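Local structure of putative exported protein (Bacteroides fragilis, 4RAA) at residues 63-68 with 74-79; 127-132 with 158-163; 338-343 with 352-357. The protein is of unknown function but folds as a six-bladed beta-propeller of the YWTD superfamily and is probably exported from the cytoplasm. One frame throughout, in Å; residues are numbered along the deposited sequence.

Contact 1 of 3, residues 63-68 with 74-79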
loop_
_atom_site.group_PDB
_atom_site.type_symbol
_atom_site.label_atom_id
_atom_site.label_comp_id
_atom_site.label_asym_id
_atom_site.label_seq_id
_atom_site.Cartn_x
_atom_site.Cartn_y
_atom_site.Cartn_z
ATOM N N LEU A 63 6.082 -8.939 17.972
ATOM C CA LEU A 63 7.171 -7.971 17.838
ATOM C C LEU A 63 7.158 -7.146 19.114
ATOM O O LEU A 63 6.169 -6.471 19.380
ATOM C CB LEU A 63 6.961 -7.093 16.599
ATOM C CG LEU A 63 8.006 -6.029 16.259
ATOM C CD1 LEU A 63 9.376 -6.653 16.063
ATOM C CD2 LEU A 63 7.610 -5.255 15.005
ATOM N N TYR A 64 8.240 -7.208 19.894
ATOM C CA TYR A 64 8.355 -6.495 21.176
ATOM C C TYR A 64 9.414 -5.408 21.201
ATOM O O TYR A 64 10.352 -5.431 20.397
ATOM C CB TYR A 64 8.735 -7.470 22.277
ATOM C CG TYR A 64 7.721 -8.520 22.583
ATOM C CD1 TYR A 64 6.446 -8.172 23.020
ATOM C CD2 TYR A 64 8.057 -9.873 22.541
ATOM C CE1 TYR A 64 5.506 -9.146 23.345
ATOM C CE2 TYR A 64 7.130 -10.855 22.884
ATOM C CZ TYR A 64 5.859 -10.487 23.276
ATOM O OH TYR A 64 4.952 -11.461 23.602
ATOM N N VAL A 65 9.252 -4.467 22.140
ATOM C CA VAL A 65 10.242 -3.418 22.402
ATOM C C VAL A 65 10.675 -3.561 23.859
ATOM O O VAL A 65 9.845 -3.541 24.776
ATOM C CB VAL A 65 9.725 -1.992 22.148
ATOM C CG1 VAL A 65 10.835 -0.966 22.383
ATOM C CG2 VAL A 65 9.201 -1.868 20.720
ATOM N N PHE A 66 11.976 -3.760 24.037
ATOM C CA PHE A 66 12.622 -3.825 25.326
ATOM C C PHE A 66 13.621 -2.676 25.416
ATOM O O PHE A 66 14.011 -2.076 24.407
ATOM C CB PHE A 66 13.336 -5.158 25.515
ATOM C CG PHE A 66 12.420 -6.300 25.823
ATOM C CD1 PHE A 66 11.794 -7.007 24.802
ATOM C CD2 PHE A 66 12.197 -6.694 27.146
ATOM C CE1 PHE A 66 10.961 -8.085 25.090
ATOM C CE2 PHE A 66 11.367 -7.775 27.443
ATOM C CZ PHE A 66 10.745 -8.470 26.411
ATOM N N ASN A 67 14.037 -2.406 26.645
ATOM C CA ASN A 67 14.970 -1.344 26.985
ATOM C C ASN A 67 16.385 -1.934 27.071
ATOM O O ASN A 67 16.538 -3.152 27.209
ATOM C CB ASN A 67 14.516 -0.791 28.343
ATOM C CG ASN A 67 15.191 0.494 28.743
ATOM O OD1 ASN A 67 16.109 1.002 28.085
ATOM N ND2 ASN A 67 14.728 1.033 29.854
ATOM N N LYS A 68 17.407 -1.071 26.997
ATOM C CA LYS A 68 18.831 -1.467 27.171
ATOM C C LYS A 68 19.027 -2.260 28.463
ATOM O O LYS A 68 19.767 -3.234 28.485
ATOM C CB LYS A 68 19.767 -0.241 27.212
ATOM C CG LYS A 68 19.923 0.525 25.904
ATOM C CD LYS A 68 20.763 -0.213 24.870
ATOM C CE LYS A 68 20.866 0.599 23.584
ATOM N NZ LYS A 68 21.750 -0.016 22.554
ATOM N N ASN A 74 6.985 -1.781 25.328
ATOM C CA ASN A 74 5.680 -1.942 24.664
ATOM C C ASN A 74 5.735 -2.981 23.530
ATOM O O ASN A 74 6.829 -3.328 23.076
ATOM C CB ASN A 74 5.224 -0.586 24.063
ATOM C CG ASN A 74 3.735 -0.527 23.774
ATOM O OD1 ASN A 74 2.961 -1.389 24.204
ATOM N ND2 ASN A 74 3.320 0.504 23.046
ATOM N N GLN A 75 4.571 -3.495 23.110
ATOM C CA GLN A 75 4.463 -4.392 21.939
ATOM C C GLN A 75 4.124 -3.545 20.712
ATOM O O GLN A 75 3.341 -2.598 20.815
ATOM C CB GLN A 75 3.388 -5.476 22.114
ATOM C CG GLN A 75 3.389 -6.484 20.955
ATOM C CD GLN A 75 2.474 -7.676 21.122
ATOM O OE1 GLN A 75 1.866 -7.878 22.179
ATOM N NE2 GLN A 75 2.390 -8.498 20.074
ATOM N N ILE A 76 4.696 -3.911 19.560
ATOM C CA ILE A 76 4.443 -3.229 18.282
ATOM C C ILE A 76 3.315 -3.994 17.610
ATOM O O ILE A 76 3.535 -5.089 17.099
ATOM C CB ILE A 76 5.703 -3.162 17.374
ATOM C CG1 ILE A 76 6.863 -2.503 18.150
ATOM C CG2 ILE A 76 5.388 -2.413 16.069
ATOM C CD1 ILE A 76 8.087 -2.142 17.336
ATOM N N GLY A 77 2.116 -3.406 17.606
ATOM C CA GLY A 77 0.922 -4.036 17.042
ATOM C C GLY A 77 0.488 -5.188 17.917
ATOM O O GLY A 77 0.765 -5.194 19.117
ATOM N N GLN A 78 -0.185 -6.163 17.314
ATOM C CA GLN A 78 -0.633 -7.375 18.026
ATOM C C GLN A 78 -1.009 -8.476 17.048
ATOM O O GLN A 78 -1.085 -8.230 15.848
ATOM C CB GLN A 78 -1.827 -7.060 18.923
ATOM C CG GLN A 78 -2.945 -6.305 18.220
ATOM C CD GLN A 78 -4.284 -6.387 18.924
ATOM O OE1 GLN A 78 -4.381 -6.756 20.097
ATOM N NE2 GLN A 78 -5.337 -6.047 18.195
ATOM N N LYS A 79 -1.245 -9.684 17.562
ATOM C CA LYS A 79 -1.665 -10.803 16.717
ATOM C C LYS A 79 -3.125 -10.665 16.354
ATOM O O LYS A 79 -3.924 -10.197 17.171
ATOM C CB LYS A 79 -1.462 -12.157 17.384
ATOM C CG LYS A 79 -0.011 -12.475 17.694
ATOM C CD LYS A 79 0.259 -13.972 17.782
ATOM C CE LYS A 79 0.274 -14.635 16.400
ATOM N NZ LYS A 79 0.754 -16.047 16.401
#
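Residues 63-68 and 74-79 run antiparallel as the two arms of a beta hairpin, with Tyr64 and Gln75 as a non-hydrogen-bonded pair (CA to CA 4.5 Å) and Val65 and Asn74 as the hydrogen-bonded pair beside it. Val65 N gives to Asn74 O over 2.8 Å, the return bond from Asn74 N to Val65 O is weak, and Ile76 N gives to Leu63 O at 3.0 Å in a nearly straight N-H...O line of 165°. On one face, the aliphatic chain of Gln75 passes beside the Tyr64 ring. Gln75 CG stands anti to the backbone N (chi1 -174°) and the chain stays extended beyond it, which carries the amide out to the ring: Gln75 OE1 lies 4.0 Å from Tyr64 CE1. The ring and amide planes are turned 56° apart, a van der Waals contact rather than a stack. The polar ends are tied outside the hairpin, Tyr64 OH to Leu39 O and Gln75 NE2 to Tyr86 OH. On the face that carries Val65, the apolar contact is made by Leu63, Val65 and Ile76; Asn74 starts there too, but its amide leads away. Ile76 CB meets Leu63 CD2 at 3.7 Å, while Ile76 CG1 meets Val65 CG2 at 3.5 Å. Strand 52-57 borders strand 62-67 through backbone bonds of Tyr64 with Ile55 and of Phe66 with Leu53. In the strand order 45-49, 52-57, 62-67, 72-79 the hairpin supplies the last two, consistent with the outer half of a four-stranded blade; Leu63 also packs on Leu89 and Phe92 of strand 85-94.

Contact 2 of 3, residues 127-132 with 158-163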
loop_
_atom_site.group_PDB
_atom_site.type_symbol
_atom_site.label_atom_id
_atom_site.label_comp_id
_atom_site.label_asym_id
_atom_site.label_seq_id
_atom_site.Cartn_x
_atom_site.Cartn_y
_atom_site.Cartn_z
ATOM N N LEU A 127 2.285 -7.461 0.076
ATOM C CA LEU A 127 3.608 -7.809 -0.396
ATOM C C LEU A 127 3.517 -7.833 -1.903
ATOM O O LEU A 127 2.538 -8.348 -2.438
ATOM C CB LEU A 127 4.046 -9.203 0.051
ATOM C CG LEU A 127 4.316 -9.536 1.516
ATOM C CD1 LEU A 127 4.640 -11.019 1.604
ATOM C CD2 LEU A 127 5.447 -8.703 2.114
ATOM N N PRO A 128 4.520 -7.269 -2.590
ATOM C CA PRO A 128 4.491 -7.257 -4.052
ATOM C C PRO A 128 4.680 -8.637 -4.729
ATOM O O PRO A 128 4.294 -8.810 -5.894
ATOM C CB PRO A 128 5.648 -6.317 -4.400
ATOM C CG PRO A 128 6.603 -6.469 -3.260
ATOM C CD PRO A 128 5.770 -6.692 -2.053
ATOM N N PHE A 129 5.268 -9.586 -3.996
ATOM C CA PHE A 129 5.585 -10.936 -4.489
ATOM C C PHE A 129 5.957 -11.841 -3.305
ATOM O O PHE A 129 5.970 -11.374 -2.166
ATOM C CB PHE A 129 6.736 -10.852 -5.522
ATOM C CG PHE A 129 7.810 -9.846 -5.169
ATOM C CD1 PHE A 129 8.713 -10.088 -4.129
ATOM C CD2 PHE A 129 7.930 -8.653 -5.890
ATOM C CE1 PHE A 129 9.698 -9.163 -3.798
ATOM C CE2 PHE A 129 8.926 -7.722 -5.575
ATOM C CZ PHE A 129 9.804 -7.977 -4.515
ATOM N N SER A 130 6.264 -13.113 -3.563
ATOM C CA SER A 130 6.670 -14.039 -2.487
ATOM C C SER A 130 8.058 -13.647 -1.952
ATOM O O SER A 130 9.054 -13.711 -2.681
ATOM C CB SER A 130 6.679 -15.485 -2.963
ATOM O OG SER A 130 7.047 -16.365 -1.909
ATOM N N THR A 131 8.096 -13.225 -0.690
ATOM C CA THR A 131 9.317 -12.743 -0.032
ATOM C C THR A 131 9.169 -12.815 1.497
ATOM O O THR A 131 8.050 -12.803 2.005
ATOM C CB THR A 131 9.634 -11.297 -0.480
ATOM O OG1 THR A 131 10.851 -10.861 0.114
ATOM C CG2 THR A 131 8.519 -10.311 -0.101
ATOM N N SER A 132 10.294 -12.922 2.210
ATOM C CA SER A 132 10.315 -13.007 3.697
ATOM C C SER A 132 11.095 -11.906 4.433
ATOM O O SER A 132 10.841 -11.647 5.604
ATOM C CB SER A 132 10.901 -14.361 4.134
ATOM O OG SER A 132 12.280 -14.480 3.813
ATOM N N TYR A 158 17.843 -14.532 -6.901
ATOM C CA TYR A 158 17.807 -14.670 -5.434
ATOM C C TYR A 158 17.200 -13.437 -4.744
ATOM O O TYR A 158 16.435 -13.591 -3.787
ATOM C CB TYR A 158 19.195 -14.980 -4.858
ATOM C CG TYR A 158 19.580 -16.443 -4.899
ATOM C CD1 TYR A 158 18.954 -17.357 -4.059
ATOM C CD2 TYR A 158 20.607 -16.909 -5.725
ATOM C CE1 TYR A 158 19.299 -18.700 -4.070
ATOM C CE2 TYR A 158 20.977 -18.254 -5.730
ATOM C CZ TYR A 158 20.315 -19.147 -4.903
ATOM O OH TYR A 158 20.653 -20.483 -4.894
ATOM N N PHE A 159 17.542 -12.236 -5.233
ATOM C CA PHE A 159 17.064 -10.947 -4.677
ATOM C C PHE A 159 16.553 -10.016 -5.766
ATOM O O PHE A 159 16.797 -10.236 -6.951
ATOM C CB PHE A 159 18.192 -10.221 -3.935
ATOM C CG PHE A 159 18.905 -11.076 -2.930
ATOM C CD1 PHE A 159 18.452 -11.158 -1.616
ATOM C CD2 PHE A 159 20.040 -11.807 -3.300
ATOM C CE1 PHE A 159 19.108 -11.959 -0.693
ATOM C CE2 PHE A 159 20.705 -12.602 -2.382
ATOM C CZ PHE A 159 20.233 -12.682 -1.081
ATOM N N VAL A 160 15.870 -8.958 -5.338
ATOM C CA VAL A 160 15.316 -7.944 -6.247
ATOM C C VAL A 160 15.292 -6.568 -5.578
ATOM O O VAL A 160 14.959 -6.463 -4.406
ATOM C CB VAL A 160 13.899 -8.345 -6.757
ATOM C CG1 VAL A 160 12.896 -8.490 -5.621
ATOM C CG2 VAL A 160 13.376 -7.365 -7.807
ATOM N N VAL A 161 15.643 -5.526 -6.334
ATOM C CA VAL A 161 15.642 -4.157 -5.826
ATOM C C VAL A 161 14.427 -3.437 -6.396
ATOM O O VAL A 161 14.226 -3.457 -7.608
ATOM C CB VAL A 161 16.937 -3.419 -6.187
ATOM C CG1 VAL A 161 16.908 -1.979 -5.661
ATOM C CG2 VAL A 161 18.135 -4.189 -5.630
ATOM N N THR A 162 13.626 -2.823 -5.518
ATOM C CA THR A 162 12.425 -2.070 -5.912
ATOM C C THR A 162 12.469 -0.661 -5.365
ATOM O O THR A 162 13.170 -0.398 -4.379
ATOM C CB THR A 162 11.108 -2.691 -5.372
ATOM O OG1 THR A 162 10.884 -2.315 -4.001
ATOM C CG2 THR A 162 11.099 -4.201 -5.525
ATOM N N ASP A 163 11.669 0.220 -5.968
ATOM C CA ASP A 163 11.532 1.596 -5.478
ATOM C C ASP A 163 10.634 1.622 -4.219
ATOM O O ASP A 163 10.150 0.575 -3.747
ATOM C CB ASP A 163 11.021 2.565 -6.590
ATOM C CG ASP A 163 9.582 2.277 -7.071
ATOM O OD1 ASP A 163 8.800 1.569 -6.394
ATOM O OD2 ASP A 163 9.224 2.794 -8.152
#
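Phe129 has a chi1 of 39°, which places CG between its backbone N and carbonyl carbon and drives the ring out of loop 127-132 onto strand 159-162. Val160 answers with a chi1 of 61°: CG1 occupies the corresponding place between N and carbonyl carbon, and this is the branch that touches the ring. The two side chains approach from opposite directions. The far end of the ring makes the contact, with Phe129 CZ 3.3 Å from Val160 CG1 and Phe129 CE1 3.7 Å from the same methyl. The methyl meets the ring obliquely. Two residues further along, on the same side of the strand, Thr162 brings CG2 to the ring edge, near its plane, 4.1 Å from CZ of Phe129. Its hydroxyl takes no part in this: Thr162 OG1 donates to a lone pair of Asp163 O at 3.0 Å and is also bonded by Trp144 NE1. Pro128 covers part of one ring face, its CG standing 3.5 Å above the Phe129 plane and shifted toward the rim. Trp144 of strand 142-145 meets Phe129 edge-to-face, so it touches the ring as well as holding the Thr162 hydroxyl. Only 105 Å² is buried between the segments, consistent with a single aromatic residue packing on two small side chains. Loop 127-132 links strand 121-126 to strand 134-136, the first of the next four-stranded sheet, and folds back over that sheet's third strand, an interblade connection of the kind a beta-propeller requires between consecutive blades.

Contact 3 of 3, residues 338-343 with 352-357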
loop_
_atom_site.group_PDB
_atom_site.type_symbol
_atom_site.label_atom_id
_atom_site.label_comp_id
_atom_site.label_asym_id
_atom_site.label_seq_id
_atom_site.Cartn_x
_atom_site.Cartn_y
_atom_site.Cartn_z
ATOM N N ASP A 338 30.723 -16.319 36.194
ATOM C CA ASP A 338 30.372 -15.548 37.408
ATOM C C ASP A 338 29.152 -14.661 37.208
ATOM O O ASP A 338 28.187 -14.777 37.958
ATOM C CB ASP A 338 31.553 -14.692 37.930
ATOM C CG ASP A 338 32.688 -15.521 38.539
ATOM O OD1 ASP A 338 32.535 -16.739 38.753
ATOM O OD2 ASP A 338 33.757 -14.937 38.819
ATOM N N LYS A 339 29.184 -13.819 36.175
ATOM C CA LYS A 339 28.065 -12.904 35.914
ATOM C C LYS A 339 26.778 -13.614 35.427
ATOM O O LYS A 339 25.674 -13.147 35.741
ATOM C CB LYS A 339 28.470 -11.724 35.000
ATOM C CG LYS A 339 27.359 -10.690 34.719
ATOM C CD LYS A 339 26.689 -10.096 35.976
ATOM C CE LYS A 339 25.334 -9.448 35.704
ATOM N NZ LYS A 339 25.396 -8.158 34.976
ATOM N N LEU A 340 26.911 -14.719 34.682
ATOM C CA LEU A 340 25.736 -15.493 34.235
ATOM C C LEU A 340 25.041 -16.133 35.425
ATOM O O LEU A 340 23.820 -16.012 35.562
ATOM C CB LEU A 340 26.112 -16.595 33.239
ATOM C CG LEU A 340 24.983 -17.485 32.675
ATOM C CD1 LEU A 340 23.850 -16.672 32.053
ATOM C CD2 LEU A 340 25.545 -18.466 31.659
ATOM N N SER A 341 25.834 -16.799 36.271
ATOM C CA SER A 341 25.344 -17.463 37.490
ATOM C C SER A 341 24.652 -16.496 38.468
ATOM O O SER A 341 23.667 -16.869 39.104
ATOM C CB SER A 341 26.480 -18.204 38.195
ATOM O OG SER A 341 25.946 -19.080 39.153
ATOM N N GLU A 342 25.177 -15.271 38.571
ATOM C CA GLU A 342 24.596 -14.174 39.383
ATOM C C GLU A 342 23.169 -13.841 38.909
ATOM O O GLU A 342 22.252 -13.758 39.730
ATOM C CB GLU A 342 25.527 -12.950 39.330
ATOM C CG GLU A 342 25.090 -11.647 39.989
ATOM C CD GLU A 342 26.172 -10.578 39.826
ATOM O OE1 GLU A 342 27.234 -10.703 40.482
ATOM O OE2 GLU A 342 25.974 -9.617 39.039
ATOM N N LEU A 343 22.992 -13.674 37.597
ATOM C CA LEU A 343 21.662 -13.445 36.994
ATOM C C LEU A 343 20.765 -14.703 37.030
ATOM O O LEU A 343 19.542 -14.592 37.183
ATOM C CB LEU A 343 21.773 -12.941 35.541
ATOM C CG LEU A 343 22.226 -11.499 35.311
ATOM C CD1 LEU A 343 22.483 -11.271 33.832
ATOM C CD2 LEU A 343 21.208 -10.489 35.830
ATOM N N ASN A 352 11.975 -15.367 30.925
ATOM C CA ASN A 352 12.423 -15.253 29.535
ATOM C C ASN A 352 13.923 -15.447 29.413
ATOM O O ASN A 352 14.652 -15.431 30.399
ATOM C CB ASN A 352 12.046 -13.880 28.926
ATOM C CG ASN A 352 10.550 -13.715 28.664
ATOM O OD1 ASN A 352 9.789 -14.688 28.626
ATOM N ND2 ASN A 352 10.126 -12.471 28.447
ATOM N N SER A 353 14.375 -15.629 28.181
ATOM C CA SER A 353 15.789 -15.865 27.894
ATOM C C SER A 353 16.744 -14.802 28.462
ATOM O O SER A 353 16.423 -13.602 28.467
ATOM C CB SER A 353 16.023 -15.953 26.373
ATOM O OG SER A 353 15.299 -17.025 25.803
ATOM N N ILE A 354 17.881 -15.272 28.981
ATOM C CA ILE A 354 18.988 -14.394 29.372
ATOM C C ILE A 354 19.825 -14.279 28.093
ATOM O O ILE A 354 20.314 -15.296 27.577
ATOM C CB ILE A 354 19.862 -14.962 30.518
ATOM C CG1 ILE A 354 19.017 -15.115 31.795
ATOM C CG2 ILE A 354 21.089 -14.060 30.742
ATOM C CD1 ILE A 354 19.742 -15.723 32.981
ATOM N N LEU A 355 19.988 -13.054 27.593
ATOM C CA LEU A 355 20.779 -12.817 26.376
ATOM C C LEU A 355 22.270 -12.785 26.683
ATOM O O LEU A 355 22.691 -12.217 27.688
ATOM C CB LEU A 355 20.399 -11.499 25.691
ATOM C CG LEU A 355 18.933 -11.307 25.325
ATOM C CD1 LEU A 355 18.766 -9.981 24.602
ATOM C CD2 LEU A 355 18.404 -12.463 24.483
ATOM N N LEU A 356 23.036 -13.420 25.802
ATOM C CA LEU A 356 24.487 -13.419 25.818
ATOM C C LEU A 356 24.905 -12.417 24.752
ATOM O O LEU A 356 24.547 -12.573 23.582
ATOM C CB LEU A 356 25.054 -14.804 25.469
ATOM C CG LEU A 356 26.527 -14.924 25.049
ATOM C CD1 LEU A 356 27.487 -14.275 26.037
ATOM C CD2 LEU A 356 26.881 -16.387 24.840
ATOM N N PHE A 357 25.640 -11.394 25.174
ATOM C CA PHE A 357 26.250 -10.420 24.280
ATOM C C PHE A 357 27.723 -10.811 24.238
ATOM O O PHE A 357 28.374 -10.841 25.292
ATOM C CB PHE A 357 26.054 -9.002 24.790
ATOM C CG PHE A 357 24.638 -8.524 24.680
ATOM C CD1 PHE A 357 23.722 -8.805 25.686
ATOM C CD2 PHE A 357 24.208 -7.802 23.568
ATOM C CE1 PHE A 357 22.405 -8.369 25.586
ATOM C CE2 PHE A 357 22.893 -7.361 23.474
ATOM C CZ PHE A 357 21.991 -7.646 24.479
#
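Leu340 is the first residue of helical segment 338-343 to touch strand 354-357, and Ile354 is the residue it touches. The helix is already regular here, as the backbone bond from Glu342 N to Asp338 O at 3.1 Å shows. The CB of Leu340 does not point at the strand. With CG anti to the backbone N (chi1 -180°) and chi2 at 54°, however, CD1 is turned back and comes within 4.0 Å of Ile354 CG2, the two side chains meeting at a slant. The CB of Ser341 points away from the strand. Leu343 follows three residues after Leu340. It points toward the strand, and the touch is made close to its backbone: Leu343 CB lies 4.3 Å from Ile354 CD1, with the two CA atoms 8.1 Å apart. Ile354 thus offers a different branch to each leucine, the short CG2 methyl to Leu340 and the end of the CG1 arm to Leu343, and accounts for 71 of the 136 Å² buried. Phe29 of strand 25-31 touches both leucines, while Leu326 and Val323 of helix 323-331 pack on Leu340 and Ile354 respectively. Strand 354-360 lies between 25-31 and 316-321 in an antiparallel sheet, and helix 338-345 packs on it, joining a helix after strand 316-321 to the sheet's last strand in sequence. All close approaches between the two segments are carbon to carbon; the contact is thus apolar, with no directional polar bond, and forms part of a larger hydrophobic cluster with Phe29, Val323 and Leu326.

Contacts 1 and 3 are neighbours: their centres are 21 Å apart and their nearest atoms about 5 Å, without touching. Residues 38-40 bridge them, since Leu39 O receives the Tyr64 hydroxyl while the Asn352 amide bonds Cys38 O and Val40 N. Contacts 1 and 2, 25 Å between centres, are related through strand 85-94, where Leu89 and Phe92 meet Leu63 and Ser90 OG bonds Ser132 O. Contacts 2 and 3 lie 38 Å apart between centres, on opposite sides of the chain's centre. The sheet of contact 3 is consistent with propeller closure, in which an N-terminal strand (25-31) joins the C-terminal strand 354-360 in one blade.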